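Local coordinates for protein iodotyrosine deiodinase (Thermotoga neapolitana, PDB 6TYK) that catalyses the FMN-dependent reductive removal of halogen from halotyrosines such as 3-iodo-L-tyrosine and 3,5-diiodo-L-tyrosine, working as a homodimer, at residues K32-A37 with W46-V51; E54-Q59 with K148-P153. One frame throughout, in Å; residues are numbered along the deposited sequence. Where two conformers were deposited one is given.

Overall arrangement
Strand 46-51, at the outer edge of this chain's antiparallel sheet, where the sheet runs on into the second subunit by parallel pairing, is part of contact 1 and packs against both segments of contact 2. Contact 1 joins it to the end of helix 24-35; contact 2 joins helix 54-74 to the end of helix 143-149. Their centres lie about 19 Å apart, yet they touch: Leu49 CD2 packs 3.5 Å from Val150 CB, and Val51 CG1 lies 3.7 Å from Leu56 CD2. In contact 1 the Trp46 side chain is about 7 Å from a bound FMN and about 11 Å from a bound 3-iodo-tyrosine. Contact 2 is remote from these sites, but both touch the second subunit.

Contact 1 of 2, residues K32-A37 with W46-V51; sequences KVANEA and WRFLIV
The indole of Trp46 is met by residues 34-37 on one face and along its edge. Over that face stands the backbone oxygen of Ala34, 3.8 Å from Trp46 CZ2 and displaced toward the rim. Near the ring plane come Asn35 OD1 at the pyrrole side and, at the far end of the benzo ring, Ala37 O, 3.4 Å from Trp46 CH2; the backbone O of Asn35, 3.5 Å from Trp46 CZ2, is only slightly off it. The methyl of Ala37 comes instead from above the ring plane, on the side of Ala34 O, CB to CH2 being 4.0 Å. A second ring, that of Phe48, is touched more loosely, its CZ 4.5 Å from Ala34 CB in an oblique approach.

The polar core of the contact is the hydrogen bond from Trp46 NE1 to Asn35 OD1, 2.9 Å long and nearly straight at 174°. OD1 lies essentially in the indole plane, and NE1 sits in the carbonyl plane on a lone pair of the amide oxygen. Amide and ring planes stand 84° apart. Trp46 places CG between its backbone N and carbonyl carbon (chi1 38°), which turns the indole toward Asn35, at the end of helix 24-35.

Beyond the two segments, Asn35 ND2 donates to Asn177 O of the second subunit, and Ala37 O accepts from Arg176 NH2 of the second subunit, an FMN-pocket residue. Helix 113-130 packs Ala120 against Trp46 and Leu124 against Phe48, while the Trp46 and Ala37 side chains border the FMN-binding residues Ser39 and Pro38.

Chemically, a buried indole N-H is paired with an amide that accepts within its own chain and donates across the dimer interface. Bonds at both ends fix which way the amide is flipped, and each would be expected to polarise it in favour of the other.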
ATOM      1  N   LYS A  32      13.851  -2.932  -5.403  1.00 11.69           N
ATOM      2  CA  LYS A  32      14.759  -2.475  -4.348  1.00 12.99           C
ATOM      3  C   LYS A  32      14.152  -1.303  -3.579  1.00 11.77           C
ATOM      4  O   LYS A  32      14.257  -1.223  -2.360  1.00 11.66           O
ATOM      5  CB  LYS A  32      16.101  -2.091  -4.952  1.00 16.46           C
ATOM      6  CG  LYS A  32      16.916  -3.300  -5.366  1.00 22.57           C
ATOM      7  CD  LYS A  32      18.206  -2.882  -6.039  1.00 27.57           C
ATOM      8  CE  LYS A  32      19.055  -4.085  -6.401  1.00 32.58           C
ATOM      9  NZ  LYS A  32      20.311  -3.667  -7.078  1.00 37.26           N
ATOM     10  N   VAL A  33      13.496  -0.398  -4.293  1.00 10.19           N
ATOM     11  CA  VAL A  33      12.795   0.691  -3.642  1.00 11.15           C
ATOM     12  C   VAL A  33      11.665   0.147  -2.771  1.00 10.10           C
ATOM     13  O   VAL A  33      11.544   0.501  -1.599  1.00 11.85           O
ATOM     14  CB  VAL A  33      12.244   1.686  -4.660  1.00 11.63           C
ATOM     15  CG1 VAL A  33      11.425   2.736  -3.942  1.00 12.84           C
ATOM     16  CG2 VAL A  33      13.392   2.327  -5.446  1.00 12.56           C
ATOM     17  N   ALA A  34      10.853  -0.737  -3.341  1.00  9.62           N
ATOM     18  CA  ALA A  34       9.725  -1.303  -2.612  1.00 10.69           C
ATOM     19  C   ALA A  34      10.209  -2.017  -1.349  1.00  9.40           C
ATOM     20  O   ALA A  34       9.560  -1.975  -0.312  1.00 11.63           O
ATOM     21  CB  ALA A  34       8.966  -2.265  -3.491  1.00 11.37           C
ATOM     22  N   ASN A  35      11.355  -2.674  -1.457  1.00 10.53           N
ATOM     23  CA  ASN A  35      11.889  -3.475  -0.374  1.00 11.67           C
ATOM     24  C   ASN A  35      12.291  -2.639   0.840  1.00 10.88           C
ATOM     25  O   ASN A  35      12.428  -3.163   1.946  1.00 12.03           O
ATOM     26  CB  ASN A  35      13.084  -4.256  -0.909  1.00 11.88           C
ATOM     27  CG  ASN A  35      13.601  -5.285   0.066  1.00 11.78           C
ATOM     28  OD1 ASN A  35      12.865  -6.174   0.493  1.00 13.40           O
ATOM     29  ND2 ASN A  35      14.891  -5.201   0.388  1.00 12.91           N
ATOM     30  N   GLU A  36      12.508  -1.347   0.617  1.00 11.08           N
ATOM     31  CA  GLU A  36      12.800  -0.406   1.701  1.00 11.26           C
ATOM     32  C   GLU A  36      11.572  -0.002   2.508  1.00 11.45           C
ATOM     33  O   GLU A  36      11.699   0.647   3.548  1.00 10.62           O
ATOM     34  CB  GLU A  36      13.482   0.853   1.165  1.00 11.77           C
ATOM     35  CG  GLU A  36      14.906   0.631   0.698  1.00 15.13           C
ATOM     36  CD  GLU A  36      15.802   0.141   1.813  1.00 16.52           C
ATOM     37  OE1 GLU A  36      15.628   0.592   2.965  1.00 16.40           O
ATOM     38  OE2 GLU A  36      16.681  -0.699   1.538  1.00 20.38           O
ATOM     39  N   ALA A  37      10.389  -0.373   2.022  1.00 10.73           N
ATOM     40  CA  ALA A  37       9.150  -0.048   2.712  1.00 11.12           C
ATOM     41  C   ALA A  37       9.075  -0.665   4.091  1.00 10.45           C
ATOM     42  O   ALA A  37       9.717  -1.678   4.368  1.00  9.91           O
ATOM     43  CB  ALA A  37       7.958  -0.502   1.893  1.00 10.85           C
ATOM     44  N   TRP A  46       6.795  -9.411   1.182  1.00 10.92           N
ATOM     45  CA  TRP A  46       6.612  -9.445  -0.264  1.00 10.54           C
ATOM     46  C   TRP A  46       7.554 -10.440  -0.914  1.00 10.83           C
ATOM     47  O   TRP A  46       8.692 -10.622  -0.473  1.00 11.65           O
ATOM     48  CB  TRP A  46       6.857  -8.054  -0.855  1.00 10.50           C
ATOM     49  CG  TRP A  46       7.978  -7.312  -0.187  1.00  9.58           C
ATOM     50  CD1 TRP A  46       9.314  -7.444  -0.426  1.00 10.91           C
ATOM     51  CD2 TRP A  46       7.848  -6.329   0.849  1.00  9.58           C
ATOM     52  NE1 TRP A  46      10.030  -6.602   0.402  1.00 10.88           N
ATOM     53  CE2 TRP A  46       9.149  -5.901   1.188  1.00  9.91           C
ATOM     54  CE3 TRP A  46       6.755  -5.755   1.508  1.00  9.86           C
ATOM     55  CZ2 TRP A  46       9.386  -4.924   2.154  1.00 10.74           C
ATOM     56  CZ3 TRP A  46       6.992  -4.796   2.483  1.00 10.66           C
ATOM     57  CH2 TRP A  46       8.295  -4.385   2.792  1.00 11.20           C
ATOM     58  N   ARG A  47       7.065 -11.110  -1.951  1.00 10.85           N
ATOM     59  CA  ARG A  47       7.905 -11.959  -2.787  1.00 11.12           C
ATOM     60  C   ARG A  47       7.583 -11.622  -4.231  1.00 11.38           C
ATOM     61  O   ARG A  47       6.431 -11.375  -4.568  1.00 12.41           O
ATOM     62  CB  ARG A  47       7.624 -13.447  -2.554  1.00 11.65           C
ATOM     63  CG  ARG A  47       7.804 -13.923  -1.130  1.00 13.08           C
ATOM     64  CD  ARG A  47       9.269 -13.920  -0.686  1.00 13.69           C
ATOM     65  NE  ARG A  47       9.409 -14.522   0.635  1.00 14.92           N
ATOM     66  CZ  ARG A  47       9.280 -13.856   1.776  1.00 14.43           C
ATOM     67  NH1 ARG A  47       9.030 -12.552   1.767  1.00 15.15           N
ATOM     68  NH2 ARG A  47       9.413 -14.492   2.931  1.00 16.32           N
ATOM     69  N   PHE A  48       8.599 -11.631  -5.082  1.00 11.06           N
ATOM     70  CA  PHE A  48       8.419 -11.228  -6.464  1.00 11.90           C
ATOM     71  C   PHE A  48       8.732 -12.362  -7.416  1.00 12.20           C
ATOM     72  O   PHE A  48       9.756 -13.042  -7.292  1.00 13.75           O
ATOM     73  CB  PHE A  48       9.289 -10.018  -6.780  1.00 12.91           C
ATOM     74  CG  PHE A  48       9.027  -8.846  -5.887  1.00 13.62           C
ATOM     75  CD1 PHE A  48       7.840  -8.124  -5.999  1.00 13.76           C
ATOM     76  CD2 PHE A  48       9.967  -8.445  -4.945  1.00 15.90           C
ATOM     77  CE1 PHE A  48       7.598  -7.033  -5.184  1.00 15.55           C
ATOM     78  CE2 PHE A  48       9.725  -7.354  -4.122  1.00 16.57           C
ATOM     79  CZ  PHE A  48       8.544  -6.649  -4.247  1.00 16.63           C
ATOM     80  N   LEU A  49       7.829 -12.557  -8.366  1.00 12.14           N
ATOM     81  CA  LEU A  49       8.017 -13.530  -9.428  1.00 11.21           C
ATOM     82  C   LEU A  49       7.936 -12.771 -10.740  1.00 11.16           C
ATOM     83  O   LEU A  49       6.917 -12.152 -11.044  1.00 11.90           O
ATOM     84  CB  LEU A  49       6.932 -14.604  -9.376  1.00 12.35           C
ATOM     85  CG  LEU A  49       7.016 -15.705 -10.429  1.00 13.83           C
ATOM     86  CD1 LEU A  49       8.272 -16.546 -10.250  1.00 14.29           C
ATOM     87  CD2 LEU A  49       5.776 -16.584 -10.384  1.00 15.43           C
ATOM     88  N   ILE A  50       9.029 -12.784 -11.490  1.00 11.15           N
ATOM     89  CA  ILE A  50       9.100 -12.083 -12.757  1.00 11.50           C
ATOM     90  C   ILE A  50       8.814 -13.063 -13.879  1.00 11.55           C
ATOM     91  O   ILE A  50       9.604 -13.974 -14.142  1.00 12.43           O
ATOM     92  CB  ILE A  50      10.486 -11.449 -12.955  1.00 13.20           C
ATOM     93  CG1 ILE A  50      10.819 -10.533 -11.769  1.00 15.42           C
ATOM     94  CG2 ILE A  50      10.549 -10.711 -14.292  1.00 15.02           C
ATOM     95  CD1 ILE A  50      12.227 -10.012 -11.791  1.00 18.02           C
ATOM     96  N   VAL A  51       7.659 -12.899 -14.512  1.00 12.05           N
ATOM     97  CA  VAL A  51       7.277 -13.768 -15.618  1.00 12.18           C
ATOM     98  C   VAL A  51       7.614 -13.123 -16.958  1.00 13.60           C
ATOM     99  O   VAL A  51       7.167 -12.013 -17.260  1.00 14.24           O
ATOM    100  CB  VAL A  51       5.784 -14.124 -15.556  1.00 13.09           C
ATOM    101  CG1 VAL A  51       5.406 -15.038 -16.715  1.00 13.22           C
ATOM    102  CG2 VAL A  51       5.449 -14.767 -14.211  1.00 14.23           C
TER

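Contact 2 of 2, residues E54-Q59 with K148-P153; sequences EKLKGQ and KLVNTP
Gln59 meets Leu149 at both ends of its side chain, by packing near the backbone and through water at the tip. Its CB lies 4.0 Å from Leu149 CD1, and the same methyl comes 3.7 Å from Gln59 O, tucked against the backbone of helix 54-74. From CB the chain departs with CG anti to the carbonyl carbon (chi1 -66°) and stays extended through CD, a course that turns the chain away from the leucine and brings the amide round to the water. At the tip, OE1 accepts a hydrogen bond of 3.0 Å from a water. That water donates its other hydrogen to Leu149 O, 2.9 Å away, bridging the glutamine amide to a backbone carbonyl.

The bridged carbonyl belongs to the last residue of helix 143-149, which closes in a Schellman motif. Asn151, with positive phi (59°), is the C-prime residue, its N bonded to Lys148 O while Thr152 N reaches back to Glu147 O. In this nitroreductase fold the terminus so formed packs against the first turns of helix 54-74, where Leu149 also touches Ile60 and Val63.

Leu56, one turn before Gln59, adds a second apolar patch. Its two methyls divide their partners: CD2 is 4.3 Å from Val150 CG1, whereas CD1 lies 4.2 Å from Leu149 O, the carbonyl that also receives the water. Asn184 of the second subunit packs on both Leu56 and Val150, and the backbone of Val150 hydrogen-bonds to that subunit.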
ATOM      1  N   GLU A  54       7.158 -16.475 -22.960  1.00 16.05           N
ATOM      2  CA  GLU A  54       5.990 -16.163 -23.777  1.00 16.78           C
ATOM      3  C   GLU A  54       4.874 -17.190 -23.618  1.00 15.04           C
ATOM      4  O   GLU A  54       3.709 -16.820 -23.540  1.00 15.64           O
ATOM      5  CB  GLU A  54       6.347 -15.968 -25.259  1.00 22.14           C
ATOM      6  CG  GLU A  54       7.090 -14.667 -25.569  1.00 26.43           C
ATOM      7  CD  GLU A  54       6.325 -13.402 -25.173  1.00 29.77           C
ATOM      8  OE1 GLU A  54       5.073 -13.396 -25.173  1.00 28.63           O
ATOM      9  OE2 GLU A  54       6.993 -12.396 -24.861  1.00 32.29           O
ATOM     10  N   LYS A  55       5.217 -18.473 -23.563  1.00 16.48           N
ATOM     11  CA  LYS A  55       4.198 -19.498 -23.377  1.00 16.27           C
ATOM     12  C   LYS A  55       3.488 -19.320 -22.035  1.00 16.05           C
ATOM     13  O   LYS A  55       2.273 -19.430 -21.940  1.00 16.44           O
ATOM     14  CB  LYS A  55       4.812 -20.897 -23.471  1.00 20.36           C
ATOM     15  CG  LYS A  55       3.866 -22.006 -23.057  1.00 29.11           C
ATOM     16  CD  LYS A  55       4.582 -23.344 -22.984  1.00 35.17           C
ATOM     17  CE  LYS A  55       3.626 -24.462 -22.609  1.00 40.42           C
ATOM     18  NZ  LYS A  55       2.553 -24.640 -23.627  1.00 43.38           N
ATOM     19  N   LEU A  56       4.255 -19.048 -20.989  1.00 16.47           N
ATOM     20  CA  LEU A  56       3.666 -18.869 -19.668  1.00 15.56           C
ATOM     21  C   LEU A  56       2.793 -17.616 -19.608  1.00 14.82           C
ATOM     22  O   LEU A  56       1.713 -17.645 -19.025  1.00 14.53           O
ATOM     23  CB  LEU A  56       4.754 -18.829 -18.599  1.00 15.77           C
ATOM     24  CG  LEU A  56       4.277 -18.626 -17.169  1.00 15.95           C
ATOM     25  CD1 LEU A  56       3.286 -19.703 -16.778  1.00 17.35           C
ATOM     26  CD2 LEU A  56       5.499 -18.659 -16.258  1.00 16.73           C
ATOM     27  N   LYS A  57       3.250 -16.524 -20.215  1.00 13.26           N
ATOM     28  CA  LYS A  57       2.430 -15.317 -20.270  1.00 13.51           C
ATOM     29  C   LYS A  57       1.123 -15.624 -20.966  1.00 14.66           C
ATOM     30  O   LYS A  57       0.076 -15.148 -20.555  1.00 13.96           O
ATOM     31  CB  LYS A  57       3.144 -14.164 -20.997  1.00 13.97           C
ATOM     32  CG  LYS A  57       4.344 -13.617 -20.238  1.00 17.04           C
ATOM     33  CD  LYS A  57       4.825 -12.272 -20.764  1.00 21.56           C
ATOM     34  CE  LYS A  57       4.731 -12.163 -22.259  1.00 22.75           C
ATOM     35  NZ  LYS A  57       5.438 -10.955 -22.756  1.00 18.73           N
ATOM     36  N   GLY A  58       1.192 -16.431 -22.019  1.00 13.82           N
ATOM     37  CA  GLY A  58      -0.000 -16.796 -22.754  1.00 14.69           C
ATOM     38  C   GLY A  58      -0.968 -17.589 -21.898  1.00 14.38           C
ATOM     39  O   GLY A  58      -2.182 -17.362 -21.947  1.00 15.73           O
ATOM     40  N   GLN A  59      -0.443 -18.527 -21.116  1.00 14.72           N
ATOM     41  CA  GLN A  59      -1.283 -19.313 -20.219  1.00 16.11           C
ATOM     42  C   GLN A  59      -1.945 -18.415 -19.186  1.00 13.78           C
ATOM     43  O   GLN A  59      -3.142 -18.534 -18.918  1.00 14.48           O
ATOM     44  CB  GLN A  59      -0.470 -20.405 -19.527  1.00 18.06           C
ATOM     45  CG  GLN A  59       0.064 -21.478 -20.459  1.00 19.82           C
ATOM     46  CD  GLN A  59       1.011 -22.426 -19.753  1.00 23.33           C
ATOM     47  OE1 GLN A  59       1.921 -22.001 -19.042  1.00 26.53           O
ATOM     48  NE2 GLN A  59       0.798 -23.721 -19.940  1.00 27.93           N
ATOM     49  N   LYS A 148      -1.622 -21.543  -9.472  1.00 16.81           N
ATOM     50  CA  LYS A 148      -1.278 -22.918  -9.804  1.00 19.54           C
ATOM     51  C   LYS A 148      -0.357 -22.964 -11.019  1.00 20.18           C
ATOM     52  O   LYS A 148       0.555 -23.793 -11.084  1.00 20.92           O
ATOM     53  CB  LYS A 148      -2.541 -23.753 -10.050  1.00 22.45           C
ATOM     54  CG  LYS A 148      -2.275 -25.215 -10.376  1.00 31.10           C
ATOM     55  CD  LYS A 148      -3.562 -25.925 -10.748  1.00 37.20           C
ATOM     56  CE  LYS A 148      -3.297 -27.341 -11.233  1.00 41.77           C
ATOM     57  NZ  LYS A 148      -4.506 -27.936 -11.861  1.00 45.20           N
ATOM     58  N   LEU A 149      -0.596 -22.069 -11.975  1.00 20.11           N
ATOM     59  CA  LEU A 149       0.215 -22.017 -13.189  1.00 19.62           C
ATOM     60  C   LEU A 149       1.686 -21.803 -12.885  1.00 19.05           C
ATOM     61  O   LEU A 149       2.551 -22.290 -13.607  1.00 21.17           O
ATOM     62  CB  LEU A 149      -0.264 -20.907 -14.125  1.00 19.44           C
ATOM     63  CG  LEU A 149      -1.511 -21.172 -14.949  1.00 22.44           C
ATOM     64  CD1 LEU A 149      -1.815 -19.937 -15.784  1.00 22.49           C
ATOM     65  CD2 LEU A 149      -1.288 -22.384 -15.834  1.00 24.37           C
ATOM     66  N   VAL A 150       1.967 -21.060 -11.821  1.00 17.13           N
ATOM     67  CA  VAL A 150       3.351 -20.726 -11.496  1.00 16.92           C
ATOM     68  C   VAL A 150       3.870 -21.514 -10.289  1.00 16.49           C
ATOM     69  O   VAL A 150       4.918 -21.195  -9.729  1.00 16.94           O
ATOM     70  CB  VAL A 150       3.569 -19.196 -11.323  1.00 17.80           C
ATOM     71  CG1 VAL A 150       3.212 -18.456 -12.615  1.00 18.25           C
ATOM     72  CG2 VAL A 150       2.761 -18.655 -10.154  1.00 17.40           C
ATOM     73  N   ASN A 151       3.129 -22.549  -9.902  1.00 18.28           N
ATOM     74  CA  ASN A 151       3.541 -23.429  -8.811  0.51 18.62           C
ATOM     75  C   ASN A 151       3.734 -22.682  -7.495  1.00 18.04           C
ATOM     76  O   ASN A 151       4.712 -22.900  -6.777  1.00 19.19           O
ATOM     77  CB  ASN A 151       4.824 -24.170  -9.182  0.51 19.52           C
ATOM     78  CG  ASN A 151       4.718 -24.890 -10.509  0.51 20.35           C
ATOM     79  OD1 ASN A 151       3.673 -25.439 -10.849  0.51 20.86           O
ATOM     80  ND2 ASN A 151       5.804 -24.885 -11.270  0.51 22.23           N
ATOM     81  N   THR A 152       2.796 -21.798  -7.183  1.00 17.41           N
ATOM     82  CA  THR A 152       2.867 -21.005  -5.966  1.00 15.45           C
ATOM     83  C   THR A 152       2.850 -21.911  -4.744  1.00 15.79           C
ATOM     84  O   THR A 152       1.979 -22.775  -4.621  1.00 18.57           O
ATOM     85  CB  THR A 152       1.674 -20.046  -5.886  1.00 16.31           C
ATOM     86  OG1 THR A 152       1.636 -19.244  -7.069  1.00 16.25           O
ATOM     87  CG2 THR A 152       1.786 -19.143  -4.673  1.00 16.85           C
ATOM     88  N   PRO A 153       3.819 -21.726  -3.837  1.00 16.82           N
ATOM     89  CA  PRO A 153       3.800 -22.501  -2.592  1.00 18.28           C
ATOM     90  C   PRO A 153       2.627 -22.072  -1.721  1.00 17.84           C
ATOM     91  O   PRO A 153       2.171 -20.938  -1.820  1.00 17.50           O
ATOM     92  CB  PRO A 153       5.133 -22.149  -1.924  1.00 20.54           C
ATOM     93  CG  PRO A 153       5.580 -20.900  -2.546  1.00 19.20           C
ATOM     94  CD  PRO A 153       4.967 -20.807  -3.915  1.00 17.00           C
TER
HETATM   95  O   HOH W   1       2.407 -23.205 -16.386  1.00 35.56           O